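Local coordinates for putative alpha/beta hydrolase (Desulfitobacterium hafniense, PDB 4RPC), which is probably a hydrolase of the alpha/beta-hydrolase fold, its natural substrate not established, at residues T36-A39 with R40-R43. Numbering follows the deposited sequence.
Sequences TCFA and RIIR
Ile42 N and Arg43 N donate to Phe38 O and Ala39 O, the two i to i+4 bonds that open helix 39-45 with Phe38 as its N-cap. The first is 2.9 Å long from Ile42 N to Phe38 O, while Arg43 N reaches Ala39 O at 3.0 Å. One water joins the two helices, donating to Cys37 O and accepting from Ile41 N.

Two apolar contacts flank the Phe38 carbonyl. Ile41 CD1 lies in the plane of the Phe38 ring at its edge, 3.9 Å from Phe38 CD1; the two side chains lie side by side, pointing the same way, and both touch Leu26 of strand 23-27. In Ile42, chi1 (-69°) sets CG1 beside the backbone N and against Phe38 O, 3.2 Å from CG1, and the extended chi2 then takes Ile42 CD1 to 4.0 Å from Phe38 CB. Were Ile42 cut back to alanine, Phe38 CB and the carbonyl oxygen would probably lose the cover of CG1 and CD1.

Among the charged groups, the Arg43 guanidinium lays one face over Ala39 O, whereas Arg40 turns away to a salt bridge with Asp44. The chemistry implies a helix start fixed by main-chain bonds, with Phe38 and Ile41 packed on strand 23-27 and Ile41 also on helix 249-259.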
loop_
_atom_site.group_PDB
_atom_site.type_symbol
_atom_site.label_atom_id
_atom_site.label_comp_id
_atom_site.label_asym_id
_atom_site.label_seq_id
_atom_site.Cartn_x
_atom_site.Cartn_y
_atom_site.Cartn_z
ATOM N N THR A 36 -1.236 12.681 -3.667
ATOM C CA THR A 36 -1.470 13.153 -2.301
ATOM C C THR A 36 -0.996 12.196 -1.242
ATOM O O THR A 36 -0.796 12.544 -0.108
ATOM C CB THR A 36 -2.953 13.454 -2.032
ATOM O OG1 THR A 36 -3.733 12.276 -2.182
ATOM C CG2 THR A 36 -3.473 14.539 -2.974
ATOM N N CYS A 37 -0.888 10.946 -1.614
ATOM C CA CYS A 37 -0.442 9.909 -0.711
ATOM C C CYS A 37 1.015 10.131 -0.268
ATOM O O CYS A 37 1.337 9.982 0.889
ATOM C CB CYS A 37 -0.541 8.578 -1.479
ATOM S SG CYS A 37 -0.680 7.234 -0.350
ATOM N N PHE A 38 1.861 10.506 -1.231
ATOM C CA PHE A 38 3.292 10.532 -1.092
ATOM C C PHE A 38 3.985 11.873 -1.276
ATOM O O PHE A 38 5.204 11.912 -1.365
ATOM C CB PHE A 38 3.859 9.518 -2.124
ATOM C CG PHE A 38 3.393 8.102 -1.880
ATOM C CD1 PHE A 38 3.668 7.495 -0.656
ATOM C CD2 PHE A 38 2.720 7.393 -2.844
ATOM C CE1 PHE A 38 3.263 6.200 -0.395
ATOM C CE2 PHE A 38 2.303 6.108 -2.587
ATOM C CZ PHE A 38 2.567 5.513 -1.351
ATOM N N ALA A 39 3.252 12.961 -1.278
ATOM C CA ALA A 39 3.852 14.291 -1.447
ATOM C C ALA A 39 5.077 14.585 -0.571
ATOM O O ALA A 39 6.142 14.898 -1.088
ATOM C CB ALA A 39 2.807 15.391 -1.305
ATOM N N ARG A 40 4.927 14.428 0.741
ATOM C CA ARG A 40 5.990 14.738 1.666
ATOM C C ARG A 40 7.120 13.778 1.530
ATOM O O ARG A 40 8.292 14.178 1.609
ATOM C CB ARG A 40 5.459 14.769 3.108
ATOM C CG ARG A 40 6.496 15.030 4.173
ATOM C CD ARG A 40 7.246 16.366 3.962
ATOM N NE ARG A 40 8.319 16.497 4.941
ATOM C CZ ARG A 40 8.150 16.940 6.191
ATOM N NH1 ARG A 40 6.958 17.324 6.626
ATOM N NH2 ARG A 40 9.173 16.998 7.018
ATOM N N ILE A 41 6.807 12.507 1.272
ATOM C CA ILE A 41 7.882 11.520 1.148
ATOM C C ILE A 41 8.746 11.849 -0.052
ATOM O O ILE A 41 9.961 11.798 0.004
ATOM C CB ILE A 41 7.323 10.083 1.049
ATOM C CG1 ILE A 41 6.719 9.711 2.411
ATOM C CG2 ILE A 41 8.415 9.075 0.670
ATOM C CD1 ILE A 41 5.847 8.468 2.389
ATOM N N ILE A 42 8.103 12.164 -1.152
ATOM C CA ILE A 42 8.812 12.511 -2.360
ATOM C C ILE A 42 9.693 13.719 -2.083
ATOM O O ILE A 42 10.879 13.680 -2.381
ATOM C CB ILE A 42 7.826 12.800 -3.488
ATOM C CG1 ILE A 42 7.121 11.511 -3.917
ATOM C CG2 ILE A 42 8.506 13.437 -4.694
ATOM C CD1 ILE A 42 5.855 11.780 -4.708
ATOM N N ARG A 43 9.133 14.772 -1.487
ATOM C CA ARG A 43 9.928 15.941 -1.131
ATOM C C ARG A 43 11.135 15.617 -0.280
ATOM O O ARG A 43 12.212 16.136 -0.555
ATOM C CB ARG A 43 9.100 17.015 -0.427
ATOM C CG ARG A 43 8.096 17.684 -1.354
ATOM C CD ARG A 43 7.605 19.005 -0.778
ATOM N NE ARG A 43 6.787 18.759 0.391
ATOM C CZ ARG A 43 5.496 18.415 0.354
ATOM N NH1 ARG A 43 4.828 18.291 -0.801
ATOM N NH2 ARG A 43 4.848 18.223 1.503
HETATM O O HOH W 1 3.855 11.732 1.741
#